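Local structure of sugar ABC transporter substrate-binding protein, BlMnBP1 (Bifidobacterium animalis subsp. lactis ATCC 27673, 6I5R) at residues A[157-160]-A[166-169]; A[176-181]-A[277-282]. The protein binds mannobiose and probably delivers manno-oligosaccharides to an ABC transporter, as its extracellular substrate-binding protein during growth on beta-mannan. One frame throughout, in Å; residues are numbered along the deposited sequence.

Contact 1: A[157-160]-A[166-169]; sequences KVFE and ELPK. With ZN (zinc ion), chain K.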
loop_
_atom_site.group_PDB
_atom_site.type_symbol
_atom_site.label_atom_id
_atom_site.label_comp_id
_atom_site.label_asym_id
_atom_site.label_seq_id
_atom_site.Cartn_x
_atom_site.Cartn_y
_atom_site.Cartn_z
ATOM N N LYS A 157 9.449 -10.835 -20.758
ATOM C CA LYS A 157 10.289 -10.903 -21.939
ATOM C C LYS A 157 11.729 -10.564 -21.602
ATOM O O LYS A 157 12.653 -11.200 -22.109
ATOM C CB LYS A 157 9.762 -9.966 -23.011
ATOM C CG LYS A 157 10.673 -9.811 -24.221
ATOM C CD LYS A 157 10.027 -8.974 -25.316
ATOM C CE LYS A 157 11.007 -8.697 -26.468
ATOM N NZ LYS A 157 11.989 -7.588 -26.162
ATOM N N VAL A 158 11.938 -9.548 -20.767
ATOM C CA VAL A 158 13.294 -9.231 -20.334
ATOM C C VAL A 158 13.895 -10.389 -19.556
ATOM O O VAL A 158 15.082 -10.709 -19.704
ATOM C CB VAL A 158 13.294 -7.946 -19.493
ATOM C CG1 VAL A 158 14.697 -7.713 -18.895
ATOM C CG2 VAL A 158 12.855 -6.778 -20.352
ATOM N N PHE A 159 13.107 -11.013 -18.688
ATOM C CA PHE A 159 13.599 -12.172 -17.946
ATOM C C PHE A 159 14.019 -13.304 -18.885
ATOM O O PHE A 159 15.067 -13.932 -18.684
ATOM C CB PHE A 159 12.528 -12.631 -16.946
ATOM C CG PHE A 159 12.593 -11.913 -15.604
ATOM C CD1 PHE A 159 12.717 -10.536 -15.530
ATOM C CD2 PHE A 159 12.534 -12.628 -14.432
ATOM C CE1 PHE A 159 12.797 -9.902 -14.306
ATOM C CE2 PHE A 159 12.644 -12.006 -13.224
ATOM C CZ PHE A 159 12.749 -10.629 -13.165
ATOM N N GLU A 160 13.225 -13.569 -19.926
ATOM C CA GLU A 160 13.590 -14.610 -20.886
ATOM C C GLU A 160 14.866 -14.241 -21.635
ATOM O O GLU A 160 15.728 -15.106 -21.865
ATOM C CB GLU A 160 12.421 -14.849 -21.848
ATOM C CG GLU A 160 12.560 -16.059 -22.801
ATOM C CD GLU A 160 12.438 -17.449 -22.121
ATOM O OE1 GLU A 160 11.365 -17.849 -21.618
ATOM O OE2 GLU A 160 13.427 -18.197 -22.115
ATOM N N GLU A 166 13.852 -19.759 -13.527
ATOM C CA GLU A 166 12.882 -19.778 -12.442
ATOM C C GLU A 166 12.894 -18.426 -11.754
ATOM O O GLU A 166 13.894 -17.721 -11.790
ATOM C CB GLU A 166 13.224 -20.862 -11.441
ATOM C CG GLU A 166 13.170 -22.218 -12.083
ATOM C CD GLU A 166 14.120 -23.200 -11.459
ATOM O OE1 GLU A 166 14.195 -23.272 -10.198
ATOM O OE2 GLU A 166 14.794 -23.893 -12.243
ATOM N N LEU A 167 11.774 -18.055 -11.147
ATOM C CA LEU A 167 11.723 -16.777 -10.457
ATOM C C LEU A 167 12.595 -16.817 -9.203
ATOM O O LEU A 167 12.656 -17.843 -8.512
ATOM C CB LEU A 167 10.284 -16.416 -10.112
ATOM C CG LEU A 167 9.428 -16.229 -11.374
ATOM C CD1 LEU A 167 7.958 -16.014 -10.969
ATOM C CD2 LEU A 167 9.907 -15.079 -12.242
ATOM N N PRO A 168 13.294 -15.726 -8.893
ATOM C CA PRO A 168 14.178 -15.724 -7.721
ATOM C C PRO A 168 13.378 -15.772 -6.431
ATOM O O PRO A 168 12.321 -15.157 -6.322
ATOM C CB PRO A 168 14.947 -14.396 -7.845
ATOM C CG PRO A 168 14.105 -13.529 -8.724
ATOM C CD PRO A 168 13.396 -14.493 -9.681
ATOM N N LYS A 169 13.898 -16.509 -5.452
ATOM C CA LYS A 169 13.199 -16.697 -4.196
ATOM C C LYS A 169 13.987 -16.266 -2.977
ATOM O O LYS A 169 13.446 -16.324 -1.868
ATOM C CB LYS A 169 12.807 -18.172 -4.045
ATOM C CG LYS A 169 11.820 -18.657 -5.106
ATOM C CD LYS A 169 11.610 -20.177 -5.049
ATOM C CE LYS A 169 11.171 -20.699 -3.696
ATOM N NZ LYS A 169 11.428 -22.178 -3.554
HETATM ZN ZN ZN K . 11.959 -19.620 -21.284
HETATM O O HOH W 1 13.501 -19.832 -21.251
#
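Phe159, on helix 156-162, meets Leu167 and Pro168 of the loop that follows with its ring, and these are purely apolar contacts. Leu167 comes in obliquely: its CD2 lies 4.2 Å from Phe159 CD2. The leucine chain runs out with CD1 extended (chi2 174°), leaving CD2 as the branch turned to the ring. Pro168 arrives at the ring edge, near the plane, with its CD 4.4 Å from Phe159 CE2. The loop thus touches the CD2-CE2 side of the ring with two separate carbons; Tyr154 also meets the ring, the planes about 50° apart. Met303 of strand 300-304 touches both Leu167 and Pro168.

Metal binding is a separate matter, on the exposed side of the helix. Glu160 chelates a zinc ion through both carboxylate oxygens, with OE1 at 1.9 Å and OE2 at 2.2 Å from the metal. Its CG stands anti to the backbone N (chi1 -171°) and the chain then bends at chi2, which brings the carboxylate to the ion. The apolar contacts lie within the turn from helix 156-162 to helix 171-184, in an alpha/beta lobe of the bacterial solute-binding-protein fold.

Contact 2: A[176-181]-A[277-282]; sequences ADLKLI and IATMVL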
loop_
_atom_site.group_PDB
_atom_site.type_symbol
_atom_site.label_atom_id
_atom_site.label_comp_id
_atom_site.label_asym_id
_atom_site.label_seq_id
_atom_site.Cartn_x
_atom_site.Cartn_y
_atom_site.Cartn_z
ATOM N N ALA A 176 21.632 -12.144 -8.404
ATOM C CA ALA A 176 22.163 -12.900 -9.535
ATOM C C ALA A 176 21.340 -12.644 -10.786
ATOM O O ALA A 176 21.893 -12.486 -11.884
ATOM C CB ALA A 176 22.174 -14.397 -9.193
ATOM N N ASP A 177 20.011 -12.560 -10.635
ATOM C CA ASP A 177 19.146 -12.277 -11.782
ATOM C C ASP A 177 19.312 -10.841 -12.272
ATOM O O ASP A 177 19.301 -10.587 -13.483
ATOM C CB ASP A 177 17.681 -12.543 -11.443
ATOM C CG ASP A 177 17.393 -14.030 -11.222
ATOM O OD1 ASP A 177 18.198 -14.843 -11.685
ATOM O OD2 ASP A 177 16.372 -14.379 -10.613
ATOM N N LEU A 178 19.425 -9.877 -11.354
ATOM C CA LEU A 178 19.663 -8.506 -11.781
ATOM C C LEU A 178 20.949 -8.400 -12.597
ATOM O O LEU A 178 20.996 -7.704 -13.613
ATOM C CB LEU A 178 19.736 -7.575 -10.570
ATOM C CG LEU A 178 18.430 -7.483 -9.755
ATOM C CD1 LEU A 178 18.602 -6.532 -8.571
ATOM C CD2 LEU A 178 17.297 -7.054 -10.658
ATOM N N LYS A 179 21.986 -9.124 -12.195
ATOM C CA LYS A 179 23.242 -9.099 -12.932
ATOM C C LYS A 179 23.083 -9.683 -14.339
ATOM O O LYS A 179 23.606 -9.123 -15.305
ATOM C CB LYS A 179 24.294 -9.852 -12.107
ATOM C CG LYS A 179 25.688 -9.910 -12.723
ATOM C CD LYS A 179 26.624 -10.782 -11.902
ATOM C CE LYS A 179 28.079 -10.598 -12.339
ATOM N NZ LYS A 179 28.517 -11.620 -13.306
ATOM N N LEU A 180 22.333 -10.780 -14.478
ATOM C CA LEU A 180 22.069 -11.322 -15.805
ATOM C C LEU A 180 21.336 -10.313 -16.679
ATOM O O LEU A 180 21.638 -10.177 -17.874
ATOM C CB LEU A 180 21.251 -12.620 -15.706
ATOM C CG LEU A 180 21.949 -13.866 -15.130
ATOM C CD1 LEU A 180 21.010 -15.069 -15.100
ATOM C CD2 LEU A 180 23.175 -14.167 -15.973
ATOM N N ILE A 181 20.329 -9.635 -16.109
ATOM C CA ILE A 181 19.592 -8.619 -16.852
ATOM C C ILE A 181 20.538 -7.516 -17.295
ATOM O O ILE A 181 20.477 -7.031 -18.431
ATOM C CB ILE A 181 18.428 -8.079 -15.981
ATOM C CG1 ILE A 181 17.365 -9.177 -15.774
ATOM C CG2 ILE A 181 17.867 -6.814 -16.586
ATOM C CD1 ILE A 181 16.484 -9.000 -14.532
ATOM N N ILE A 277 12.628 -1.459 -18.521
ATOM C CA ILE A 277 12.820 -1.700 -17.099
ATOM C C ILE A 277 12.458 -3.161 -16.831
ATOM O O ILE A 277 11.427 -3.649 -17.307
ATOM C CB ILE A 277 11.936 -0.794 -16.223
ATOM C CG1 ILE A 277 12.343 0.689 -16.293
ATOM C CG2 ILE A 277 11.972 -1.306 -14.798
ATOM C CD1 ILE A 277 11.263 1.615 -15.727
ATOM N N ALA A 278 13.281 -3.852 -16.048
ATOM C CA ALA A 278 12.989 -5.262 -15.802
ATOM C C ALA A 278 12.148 -5.492 -14.548
ATOM O O ALA A 278 11.260 -6.350 -14.547
ATOM C CB ALA A 278 14.282 -6.068 -15.675
ATOM N N THR A 279 12.427 -4.768 -13.462
ATOM C CA THR A 279 11.650 -4.938 -12.243
ATOM C C THR A 279 11.384 -3.613 -11.538
ATOM O O THR A 279 12.163 -2.665 -11.627
ATOM C CB THR A 279 12.338 -5.874 -11.247
ATOM O OG1 THR A 279 13.516 -5.252 -10.731
ATOM C CG2 THR A 279 12.722 -7.194 -11.906
ATOM N N MET A 280 10.256 -3.579 -10.839
ATOM C CA MET A 280 9.925 -2.505 -9.914
ATOM C C MET A 280 9.256 -3.119 -8.697
ATOM O O MET A 280 8.379 -3.968 -8.842
ATOM C CB MET A 280 9.006 -1.460 -10.574
ATOM C CG MET A 280 9.753 -0.597 -11.569
ATOM S SD MET A 280 8.841 0.860 -12.085
ATOM C CE MET A 280 7.945 0.223 -13.498
ATOM N N VAL A 281 9.667 -2.690 -7.506
ATOM C CA VAL A 281 9.172 -3.267 -6.265
ATOM C C VAL A 281 7.931 -2.459 -5.904
ATOM O O VAL A 281 8.016 -1.372 -5.344
ATOM C CB VAL A 281 10.244 -3.242 -5.180
ATOM C CG1 VAL A 281 9.693 -3.768 -3.849
ATOM C CG2 VAL A 281 11.437 -4.077 -5.640
ATOM N N LEU A 282 6.774 -2.976 -6.292
ATOM C CA LEU A 282 5.511 -2.260 -6.142
ATOM C C LEU A 282 4.433 -3.259 -5.785
ATOM O O LEU A 282 4.556 -4.442 -6.064
ATOM C CB LEU A 282 5.109 -1.534 -7.416
ATOM C CG LEU A 282 6.069 -0.458 -7.900
ATOM C CD1 LEU A 282 5.872 -0.205 -9.387
ATOM C CD2 LEU A 282 5.851 0.795 -7.106
#
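Helix 171-184 comes closest to strand 277-283 where Ile181 faces Ala278, the two CA atoms 7.5 Å apart. This is a helix laid on one face of the beta-sheet, the layered alpha/beta build of a periplasmic-binding-protein lobe. The helical segment is regular, with Ile181 N bonded to Asp177 O at 3.0 Å. The strand is less so: Ala278 has a psi of -41°, and the usual alternation lapses, so that Ala278 and Thr279, although consecutive, both direct their CB atoms at the helix. Even there the sheet is kept, since Ala278 makes backbone hydrogen bonds to Asn155 and to Val188.

Ile181 does most of the touching from the helix side. Its CG2 and CD1 both rest on the same side of the Ala278 methyl, each 3.8 Å from Ala278 CB. CG2 lies anti to the backbone N while CG1 stands beside it (chi1 -68°), and the two branches therefore reach the strand side by side. Pro189 of the adjoining strand 188-190 also touches Ile181.

Helices 156-162 and 171-184 cover one side of the strand here. Helix 265-273, which also carries the glycan-pocket residues Trp265, Glu266 and Lys269, touches Ile277 and Met280, which point the other way. Asp177 takes no part in the contact with the strand, but its OD1 binds a zinc ion.

The second touch is looser. Leu178 points its end at Thr279, the two side chains crossing at about a right angle, and no hydrogen bond joins them. The hydroxyl there is already engaged: Thr279 OG1 is hydrogen-bonded to Pro189 O, and Leu178 CD2 comes no nearer than 4.2 Å to Thr279 OG1.

In the fold
The two contacts are neighbours, their centres 8 Å apart, and they come in series: contact 1 closes before contact 2 opens. Helix 156-162 and helix 171-184 are consecutive, whereas strand 277-283 returns nearly a hundred residues later. Phe159 joins the two: its CE1 lies 3.6 Å from Thr279 CG2 and 3.8 Å from Ile181 CD1. Beside it, Val158 CG1 packs 3.6 Å from Ala278 CB. Both helices thus share one apolar core over the sheet, and the loop 166-169 borders it. Strand 277-283 pairs with strands 139-155 and 188-190, and the chain around it, just before and after, carries the glycan-pocket residues Trp265 and Trp285.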